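Local atomic coordinates of separin (Saccharomyces cerevisiae, PDB entry 5U1T), a protein that cleaves the MCD1/SCC1 subunit of cohesin at the onset of anaphase as a caspase-like cysteine protease held inactive by securin for most of the cell cycle. Residues T1159-P1164 / Q1242-P1247; L1178-A1183 / N1235-G1240; Q1228-I1233 / E1372-L1377. All blocks are in the same frame, centred on the assembly; numbering follows the deposited sequence.

Overall arrangement
The three contacts join parts of the peptidase C50 region around the C-terminal half of helix 1209-1237 and the chain just after it. Contacts 2 and 3 both use this helix and have centres about 10 Å apart; contact 1, at strand 1157-1163, lies about 13 Å from contact 2 and 15 Å from contact 3, again between centres. Phe-1376 ties them together: its ring meets that of Phe-1245 and sits edge-to-face with that of Phe-1238. Leu-1178 CD2 further joins contacts 2 and 3 by lying 3.7 Å from Leu-1229 CD1. None of the three is at the catalytic position, assigned by similarity to Cys-1497.

Contact 1. Residues T1159-P1164 / Q1242-P1247; sequences THLRLP and QGFFSP
Leu-1161 and Phe-1244 mark the nearest backbone approach, with CA atoms 9.2 Å apart, a separation that leaves the strand and the short 3-10 turn bridged by side chains, with no hydrogen bond between them. Phe-1244 carries almost all of the contact. Its ring is swung out to the strand by a chi1 of -167°, which sets CG opposite the backbone N, and it meets Thr-1159 and Leu-1161, whose CB atoms both point toward the turn. Leu-1161 comes over one face near the rim: its CG stands 4.2 Å above the ring plane, and Leu-1161 CD2 is 4.0 Å from Phe-1244 CD1. At the far end of the ring Thr-1159 OG1 approaches obliquely, nearest to Phe-1244 CE1 and next to CZ. The carbonyl O of Thr-1159 meets the ring edge in plane, 3.7 Å from Phe-1244 CZ. The strand is an inner one of a mixed beta-sheet, antiparallel to both 960-962 and 1146-1152, and Phe-1244 packs on one side of this sheet, where Lys-1150 from strand 1146-1152 adds a cation-pi interaction. His-1160 points away from the turn, and its ND1 is hydrogen-bonded to Ser-1149 OG. The turn itself is closed by Phe-1245 N bonding to Gln-1242 O at 3.2 Å.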
loop_
_atom_site.group_PDB
_atom_site.type_symbol
_atom_site.label_atom_id
_atom_site.label_comp_id
_atom_site.label_asym_id
_atom_site.label_seq_id
_atom_site.Cartn_x
_atom_site.Cartn_y
_atom_site.Cartn_z
ATOM N N THR A 1159 -53.764 8.912 -4.964
ATOM C CA THR A 1159 -53.662 10.309 -5.368
ATOM C C THR A 1159 -52.437 10.943 -4.746
ATOM O O THR A 1159 -51.922 10.470 -3.744
ATOM C CB THR A 1159 -54.925 11.114 -4.985
ATOM O OG1 THR A 1159 -55.054 11.167 -3.564
ATOM C CG2 THR A 1159 -56.158 10.447 -5.547
ATOM N N HIS A 1160 -51.974 12.027 -5.336
ATOM C CA HIS A 1160 -50.703 12.611 -4.937
ATOM C C HIS A 1160 -50.770 14.086 -5.248
ATOM O O HIS A 1160 -51.423 14.446 -6.203
ATOM C CB HIS A 1160 -49.562 11.920 -5.689
ATOM C CG HIS A 1160 -48.320 12.747 -5.823
ATOM N ND1 HIS A 1160 -47.427 12.929 -4.791
ATOM C CD2 HIS A 1160 -47.817 13.432 -6.878
ATOM C CE1 HIS A 1160 -46.431 13.694 -5.201
ATOM N NE2 HIS A 1160 -46.642 14.013 -6.463
ATOM N N LEU A 1161 -50.148 14.955 -4.462
ATOM C CA LEU A 1161 -50.106 16.347 -4.895
ATOM C C LEU A 1161 -48.859 17.116 -4.482
ATOM O O LEU A 1161 -48.258 16.822 -3.463
ATOM C CB LEU A 1161 -51.366 17.086 -4.422
ATOM C CG LEU A 1161 -51.947 16.975 -3.024
ATOM C CD1 LEU A 1161 -50.963 17.583 -2.056
ATOM C CD2 LEU A 1161 -53.282 17.693 -2.959
ATOM N N ARG A 1162 -48.461 18.100 -5.287
ATOM C CA ARG A 1162 -47.213 18.824 -5.047
ATOM C C ARG A 1162 -47.508 20.222 -4.550
ATOM O O ARG A 1162 -48.202 20.989 -5.204
ATOM C CB ARG A 1162 -46.357 18.879 -6.317
ATOM C CG ARG A 1162 -46.087 17.522 -6.913
ATOM C CD ARG A 1162 -45.091 17.587 -8.057
ATOM N NE ARG A 1162 -44.003 16.624 -7.865
ATOM C CZ ARG A 1162 -42.783 16.970 -7.450
ATOM N NH1 ARG A 1162 -42.518 18.257 -7.206
ATOM N NH2 ARG A 1162 -41.830 16.035 -7.274
ATOM N N LEU A 1163 -46.982 20.548 -3.377
ATOM C CA LEU A 1163 -47.234 21.845 -2.750
ATOM C C LEU A 1163 -45.978 22.696 -2.788
ATOM O O LEU A 1163 -44.951 22.302 -2.247
ATOM C CB LEU A 1163 -47.708 21.657 -1.309
ATOM C CG LEU A 1163 -48.792 20.590 -1.123
ATOM C CD1 LEU A 1163 -49.058 20.316 0.339
ATOM C CD2 LEU A 1163 -50.056 21.029 -1.821
ATOM N N PRO A 1164 -46.051 23.854 -3.442
ATOM C CA PRO A 1164 -44.915 24.746 -3.701
ATOM C C PRO A 1164 -44.324 25.478 -2.482
ATOM O O PRO A 1164 -43.077 25.575 -2.383
ATOM C CB PRO A 1164 -45.500 25.761 -4.681
ATOM C CG PRO A 1164 -46.617 25.044 -5.330
ATOM C CD PRO A 1164 -47.218 24.201 -4.265
ATOM N N GLN A 1242 -56.187 20.934 3.115
ATOM C CA GLN A 1242 -56.119 20.282 4.396
ATOM C C GLN A 1242 -57.068 19.110 4.370
ATOM O O GLN A 1242 -56.982 18.231 5.186
ATOM C CB GLN A 1242 -56.504 21.228 5.504
ATOM C CG GLN A 1242 -55.622 22.435 5.629
ATOM C CD GLN A 1242 -55.842 23.151 6.926
ATOM O OE1 GLN A 1242 -56.729 22.813 7.673
ATOM N NE2 GLN A 1242 -55.033 24.145 7.198
ATOM N N GLY A 1243 -57.999 19.132 3.436
ATOM C CA GLY A 1243 -58.953 18.050 3.258
ATOM C C GLY A 1243 -58.393 16.742 2.727
ATOM O O GLY A 1243 -59.059 15.701 2.808
ATOM N N PHE A 1244 -57.170 16.794 2.186
ATOM C CA PHE A 1244 -56.456 15.610 1.725
ATOM C C PHE A 1244 -56.214 14.698 2.927
ATOM O O PHE A 1244 -56.144 13.475 2.796
ATOM C CB PHE A 1244 -55.135 16.026 1.057
ATOM C CG PHE A 1244 -54.450 14.929 0.256
ATOM C CD1 PHE A 1244 -54.898 14.594 -1.014
ATOM C CD2 PHE A 1244 -53.339 14.272 0.760
ATOM C CE1 PHE A 1244 -54.267 13.614 -1.754
ATOM C CE2 PHE A 1244 -52.693 13.290 0.019
ATOM C CZ PHE A 1244 -53.155 12.962 -1.239
ATOM N N PHE A 1245 -56.114 15.310 4.105
ATOM C CA PHE A 1245 -55.880 14.575 5.342
ATOM C C PHE A 1245 -57.163 14.131 6.035
ATOM O O PHE A 1245 -57.117 13.385 7.020
ATOM C CB PHE A 1245 -55.056 15.426 6.307
ATOM C CG PHE A 1245 -53.642 15.578 5.892
ATOM C CD1 PHE A 1245 -52.706 14.598 6.222
ATOM C CD2 PHE A 1245 -53.247 16.675 5.139
ATOM C CE1 PHE A 1245 -51.396 14.719 5.825
ATOM C CE2 PHE A 1245 -51.943 16.814 4.735
ATOM C CZ PHE A 1245 -51.009 15.841 5.076
ATOM N N SER A 1246 -58.300 14.590 5.525
ATOM C CA SER A 1246 -59.559 14.378 6.220
ATOM C C SER A 1246 -59.926 12.897 6.310
ATOM O O SER A 1246 -59.846 12.150 5.321
ATOM C CB SER A 1246 -60.693 15.160 5.551
ATOM O OG SER A 1246 -61.950 14.642 5.936
ATOM N N PRO A 1247 -60.323 12.471 7.515
ATOM C CA PRO A 1247 -60.726 11.093 7.783
ATOM C C PRO A 1247 -62.131 10.791 7.289
ATOM O O PRO A 1247 -62.545 9.645 7.422
ATOM C CB PRO A 1247 -60.657 11.009 9.303
ATOM C CG PRO A 1247 -60.925 12.390 9.750
ATOM C CD PRO A 1247 -60.286 13.281 8.743
#

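Contact 2. Residues L1178-A1183 / N1235-G1240; sequences LSFPEA and NSWFNG
Leu-1178 and Trp-1237 share the one hydrogen bond across this contact: indole NE1 donates to the carbonyl O of Leu-1178 at 3.0 Å, with an N-H...O angle of 147°. The bond is somewhat bent, and the donor lies 27° off the carbonyl plane, while the oxygen sits near the indole edge, a little out of its plane. It engages the polar atom of an otherwise apolar, buried side chain and helps set how the indole is turned.

The apolar contacts lie mostly on the six-membered ring, with Leu-1178 CD1 reaching Trp-1237 NE1 as well. Leu-1178 crosses the indole at about a right angle, its CD1 touching CZ2 of Trp-1237 at 3.5 Å. Ala-1183 presents its CB obliquely, 3.6 Å from Trp-1237 CH2. Phe-1180 also crosses roughly at right angles, with Phe-1180 CD1 3.9 Å from Trp-1237 CH2. A phenylalanine in place of Trp-1237 would probably leave Leu-1178 O without its indole donor and open a gap beside Ala-1183.

Polar bonds within 1178-1183 hold the start of helix 1180-1198. Ser-1179 is the N-cap of this helix and forms a capping box with Glu-1182: Glu-1182 N donates to Ser-1179 OG at 3.2 Å, and Ser-1179 N donates back to Glu-1182 OE1, also at 3.2 Å. The capped helix start thus directly follows the carbonyl that the indole grips.

In the fold, the contact joins the beginning of helix 1180-1198 to the last, weakly bonded turn of helix 1209-1237. Phe-1180 stacks on Phe-1139 of strand 1132-1139, Ala-1183 touches Ile-1233 of helix 1209-1237, and Trp-1237 reaches Leu-1165, shortly after strand 1157-1163.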
loop_
_atom_site.group_PDB
_atom_site.type_symbol
_atom_site.label_atom_id
_atom_site.label_comp_id
_atom_site.label_asym_id
_atom_site.label_seq_id
_atom_site.Cartn_x
_atom_site.Cartn_y
_atom_site.Cartn_z
ATOM N N LEU A 1178 -42.828 30.693 4.661
ATOM C CA LEU A 1178 -41.496 30.117 4.728
ATOM C C LEU A 1178 -41.349 28.825 3.956
ATOM O O LEU A 1178 -42.313 28.124 3.676
ATOM C CB LEU A 1178 -41.081 29.872 6.185
ATOM C CG LEU A 1178 -42.040 29.363 7.267
ATOM C CD1 LEU A 1178 -42.650 28.000 6.969
ATOM C CD2 LEU A 1178 -41.260 29.310 8.550
ATOM N N SER A 1179 -40.106 28.519 3.638
ATOM C CA SER A 1179 -39.770 27.313 2.918
ATOM C C SER A 1179 -39.531 26.152 3.864
ATOM O O SER A 1179 -39.316 26.340 5.064
ATOM C CB SER A 1179 -38.519 27.540 2.080
ATOM O OG SER A 1179 -37.412 27.792 2.926
ATOM N N PHE A 1180 -39.545 24.947 3.309
ATOM C CA PHE A 1180 -39.223 23.774 4.088
ATOM C C PHE A 1180 -37.846 23.883 4.750
ATOM O O PHE A 1180 -37.696 23.487 5.910
ATOM C CB PHE A 1180 -39.291 22.515 3.231
ATOM C CG PHE A 1180 -39.188 21.240 4.029
ATOM C CD1 PHE A 1180 -40.315 20.690 4.632
ATOM C CD2 PHE A 1180 -37.967 20.597 4.188
ATOM C CE1 PHE A 1180 -40.226 19.516 5.370
ATOM C CE2 PHE A 1180 -37.871 19.426 4.919
ATOM C CZ PHE A 1180 -39.002 18.884 5.517
ATOM N N PRO A 1181 -36.831 24.406 4.027
ATOM C CA PRO A 1181 -35.550 24.480 4.748
ATOM C C PRO A 1181 -35.526 25.557 5.820
ATOM O O PRO A 1181 -34.771 25.391 6.769
ATOM C CB PRO A 1181 -34.532 24.789 3.636
ATOM C CG PRO A 1181 -35.190 24.297 2.387
ATOM C CD PRO A 1181 -36.640 24.616 2.577
ATOM N N GLU A 1182 -36.332 26.609 5.687
ATOM C CA GLU A 1182 -36.420 27.631 6.727
ATOM C C GLU A 1182 -37.193 27.181 7.957
ATOM O O GLU A 1182 -36.795 27.464 9.092
ATOM C CB GLU A 1182 -37.057 28.882 6.178
ATOM C CG GLU A 1182 -36.131 29.583 5.265
ATOM C CD GLU A 1182 -36.760 30.790 4.622
ATOM O OE1 GLU A 1182 -38.014 30.772 4.391
ATOM O OE2 GLU A 1182 -35.985 31.757 4.363
ATOM N N ALA A 1183 -38.302 26.491 7.729
ATOM C CA ALA A 1183 -39.042 25.882 8.819
ATOM C C ALA A 1183 -38.151 24.902 9.578
ATOM O O ALA A 1183 -38.182 24.843 10.812
ATOM C CB ALA A 1183 -40.280 25.181 8.290
ATOM N N ASN A 1235 -51.046 27.354 7.938
ATOM C CA ASN A 1235 -51.724 28.432 7.236
ATOM C C ASN A 1235 -50.981 28.856 5.970
ATOM O O ASN A 1235 -51.308 29.870 5.371
ATOM C CB ASN A 1235 -51.903 29.640 8.180
ATOM C CG ASN A 1235 -52.764 29.313 9.425
ATOM O OD1 ASN A 1235 -53.718 28.529 9.356
ATOM N ND2 ASN A 1235 -52.426 29.923 10.562
ATOM N N SER A 1236 -49.981 28.083 5.568
ATOM C CA SER A 1236 -49.215 28.401 4.372
ATOM C C SER A 1236 -49.119 27.210 3.457
ATOM O O SER A 1236 -49.454 27.281 2.270
ATOM C CB SER A 1236 -47.806 28.861 4.720
ATOM O OG SER A 1236 -47.814 30.193 5.179
ATOM N N TRP A 1237 -48.623 26.139 4.026
ATOM C CA TRP A 1237 -48.343 24.954 3.287
ATOM C C TRP A 1237 -49.500 24.168 2.746
ATOM O O TRP A 1237 -49.346 23.508 1.750
ATOM C CB TRP A 1237 -47.441 24.077 4.122
ATOM C CG TRP A 1237 -46.158 24.712 4.388
ATOM C CD1 TRP A 1237 -45.825 25.962 4.099
ATOM C CD2 TRP A 1237 -45.017 24.119 4.983
ATOM N NE1 TRP A 1237 -44.548 26.215 4.478
ATOM C CE2 TRP A 1237 -44.028 25.080 5.021
ATOM C CE3 TRP A 1237 -44.738 22.860 5.486
ATOM C CZ2 TRP A 1237 -42.789 24.833 5.545
ATOM C CZ3 TRP A 1237 -43.516 22.620 5.998
ATOM C CH2 TRP A 1237 -42.557 23.591 6.031
ATOM N N PHE A 1238 -50.657 24.225 3.379
ATOM C CA PHE A 1238 -51.781 23.446 2.891
ATOM C C PHE A 1238 -52.976 24.276 2.508
ATOM O O PHE A 1238 -54.104 23.860 2.686
ATOM C CB PHE A 1238 -52.187 22.432 3.932
ATOM C CG PHE A 1238 -51.044 21.729 4.542
ATOM C CD1 PHE A 1238 -50.293 22.333 5.493
ATOM C CD2 PHE A 1238 -50.719 20.467 4.146
ATOM C CE1 PHE A 1238 -49.231 21.687 6.047
ATOM C CE2 PHE A 1238 -49.661 19.812 4.703
ATOM C CZ PHE A 1238 -48.918 20.426 5.656
ATOM N N ASN A 1239 -52.729 25.449 1.959
ATOM C CA ASN A 1239 -53.818 26.316 1.613
ATOM C C ASN A 1239 -54.689 25.661 0.581
ATOM O O ASN A 1239 -54.307 25.480 -0.556
ATOM C CB ASN A 1239 -53.325 27.690 1.179
ATOM C CG ASN A 1239 -52.199 27.608 0.202
ATOM O OD1 ASN A 1239 -51.656 26.534 -0.047
ATOM N ND2 ASN A 1239 -51.834 28.741 -0.364
ATOM N N GLY A 1240 -55.861 25.253 1.025
ATOM C CA GLY A 1240 -56.822 24.642 0.150
ATOM C C GLY A 1240 -56.849 23.144 0.132
ATOM O O GLY A 1240 -57.745 22.572 -0.447
#

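Contact 3. Residues Q1228-I1233 / E1372-L1377; sequences QLLNNI and ECLSFL
Leu-1230 and Ile-1233 meet Leu-1374 in a small contact made by leucine and isoleucine side chains, which sets one flank of helix 1209-1237 against the loop between strands 1353-1362 and 1382-1385. No hydrogen bond crosses it, and the two segments together bury 151 Å². The nearest CA atoms, those of Leu-1230 and Leu-1374, are 6.7 Å apart, close enough for the loop side chain to lie on the helix backbone. Leu-1374 has CG anti to its carbonyl carbon (chi1 -65°), which turns its two methyls to the helix. Leu-1374 CD2 rests 4.1 Å from Leu-1230 CB and 3.7 Å from Leu-1230 O. On the other branch, Leu-1374 CD1 makes the looser approach, 4.4 Å from Ile-1233 CG2. The two helix residues are three positions apart, so the leucine straddles consecutive turns of one helix face. Within the loop, the CB of Leu-1374 lies over one face of the Phe-1376 ring, toward its rim. Past these residues, Ser-1375 OG is hydrogen-bonded to Glu-1234 OE1 on helix 1209-1237, Glu-1372 forms a salt bridge with Arg-1384 of strand 1382-1385, and Ile-1233 also packs on Phe-1369, earlier in the same loop.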
loop_
_atom_site.group_PDB
_atom_site.type_symbol
_atom_site.label_atom_id
_atom_site.label_comp_id
_atom_site.label_asym_id
_atom_site.label_seq_id
_atom_site.Cartn_x
_atom_site.Cartn_y
_atom_site.Cartn_z
ATOM N N GLN A 1228 -46.191 29.008 17.107
ATOM C CA GLN A 1228 -46.305 29.956 16.020
ATOM C C GLN A 1228 -45.804 29.348 14.720
ATOM O O GLN A 1228 -46.425 29.521 13.680
ATOM C CB GLN A 1228 -45.548 31.237 16.349
ATOM C CG GLN A 1228 -46.411 32.292 17.012
ATOM C CD GLN A 1228 -45.588 33.332 17.760
ATOM O OE1 GLN A 1228 -44.346 33.278 17.767
ATOM N NE2 GLN A 1228 -46.271 34.272 18.414
ATOM N N LEU A 1229 -44.695 28.623 14.780
ATOM C CA LEU A 1229 -44.128 28.010 13.588
ATOM C C LEU A 1229 -45.094 26.999 12.976
ATOM O O LEU A 1229 -45.277 26.950 11.761
ATOM C CB LEU A 1229 -42.793 27.338 13.921
ATOM C CG LEU A 1229 -42.081 26.536 12.831
ATOM C CD1 LEU A 1229 -41.718 27.426 11.648
ATOM C CD2 LEU A 1229 -40.843 25.876 13.401
ATOM N N LEU A 1230 -45.718 26.194 13.825
ATOM C CA LEU A 1230 -46.679 25.200 13.358
ATOM C C LEU A 1230 -47.923 25.881 12.793
ATOM O O LEU A 1230 -48.535 25.420 11.817
ATOM C CB LEU A 1230 -47.061 24.256 14.491
ATOM C CG LEU A 1230 -45.965 23.390 15.094
ATOM C CD1 LEU A 1230 -46.533 22.687 16.318
ATOM C CD2 LEU A 1230 -45.498 22.384 14.068
ATOM N N ASN A 1231 -48.290 26.992 13.412
ATOM C CA ASN A 1231 -49.358 27.795 12.874
ATOM C C ASN A 1231 -49.041 28.284 11.470
ATOM O O ASN A 1231 -49.856 28.105 10.564
ATOM C CB ASN A 1231 -49.649 28.963 13.788
ATOM C CG ASN A 1231 -50.976 28.822 14.446
ATOM O OD1 ASN A 1231 -51.115 28.082 15.437
ATOM N ND2 ASN A 1231 -51.996 29.499 13.880
ATOM N N ASN A 1232 -47.856 28.870 11.289
ATOM C CA ASN A 1232 -47.410 29.336 9.973
ATOM C C ASN A 1232 -47.498 28.234 8.944
ATOM O O ASN A 1232 -47.967 28.442 7.833
ATOM C CB ASN A 1232 -45.967 29.848 9.998
ATOM C CG ASN A 1232 -45.773 31.070 10.894
ATOM O OD1 ASN A 1232 -46.735 31.752 11.292
ATOM N ND2 ASN A 1232 -44.500 31.360 11.211
ATOM N N ILE A 1233 -47.031 27.055 9.332
ATOM C CA ILE A 1233 -47.014 25.919 8.433
ATOM C C ILE A 1233 -48.441 25.541 8.031
ATOM O O ILE A 1233 -48.729 25.438 6.841
ATOM C CB ILE A 1233 -46.257 24.739 9.073
ATOM C CG1 ILE A 1233 -44.751 24.985 8.911
ATOM C CG2 ILE A 1233 -46.669 23.423 8.436
ATOM C CD1 ILE A 1233 -43.849 24.174 9.824
ATOM N N GLU A 1372 -48.377 15.551 13.803
ATOM C CA GLU A 1372 -49.584 15.120 14.481
ATOM C C GLU A 1372 -50.201 16.236 15.318
ATOM O O GLU A 1372 -51.318 16.109 15.782
ATOM C CB GLU A 1372 -49.293 13.892 15.353
ATOM C CG GLU A 1372 -48.794 12.670 14.566
ATOM C CD GLU A 1372 -47.260 12.622 14.395
ATOM O OE1 GLU A 1372 -46.589 13.658 14.595
ATOM O OE2 GLU A 1372 -46.727 11.537 14.068
ATOM N N CYS A 1373 -49.501 17.349 15.485
ATOM C CA CYS A 1373 -50.058 18.422 16.287
ATOM C C CYS A 1373 -50.636 19.578 15.462
ATOM O O CYS A 1373 -51.198 20.524 16.019
ATOM C CB CYS A 1373 -49.001 18.901 17.268
ATOM S SG CYS A 1373 -48.677 17.569 18.518
ATOM N N LEU A 1374 -50.533 19.488 14.138
ATOM C CA LEU A 1374 -51.284 20.391 13.262
ATOM C C LEU A 1374 -52.793 20.255 13.548
ATOM O O LEU A 1374 -53.280 19.156 13.846
ATOM C CB LEU A 1374 -50.970 20.102 11.792
ATOM C CG LEU A 1374 -49.512 20.388 11.427
ATOM C CD1 LEU A 1374 -49.248 20.234 9.933
ATOM C CD2 LEU A 1374 -49.115 21.765 11.908
ATOM N N SER A 1375 -53.524 21.364 13.473
ATOM C CA SER A 1375 -54.922 21.374 13.926
ATOM C C SER A 1375 -55.813 20.363 13.186
ATOM O O SER A 1375 -56.755 19.821 13.773
ATOM C CB SER A 1375 -55.518 22.772 13.796
ATOM O OG SER A 1375 -55.599 23.153 12.436
ATOM N N PHE A 1376 -55.497 20.090 11.921
ATOM C CA PHE A 1376 -56.239 19.092 11.168
ATOM C C PHE A 1376 -55.715 17.666 11.359
ATOM O O PHE A 1376 -56.233 16.738 10.761
ATOM C CB PHE A 1376 -56.256 19.453 9.680
ATOM C CG PHE A 1376 -54.887 19.573 9.037
ATOM C CD1 PHE A 1376 -54.273 18.468 8.464
ATOM C CD2 PHE A 1376 -54.244 20.804 8.956
ATOM C CE1 PHE A 1376 -53.005 18.581 7.847
ATOM C CE2 PHE A 1376 -52.981 20.926 8.347
ATOM C CZ PHE A 1376 -52.368 19.818 7.789
ATOM N N LEU A 1377 -54.695 17.486 12.193
ATOM C CA LEU A 1377 -54.207 16.136 12.497
ATOM C C LEU A 1377 -54.400 15.762 13.966
ATOM O O LEU A 1377 -54.568 14.591 14.278
ATOM C CB LEU A 1377 -52.727 15.990 12.121
ATOM C CG LEU A 1377 -52.438 16.031 10.619
ATOM C CD1 LEU A 1377 -50.993 15.682 10.312
ATOM C CD2 LEU A 1377 -53.404 15.125 9.854
#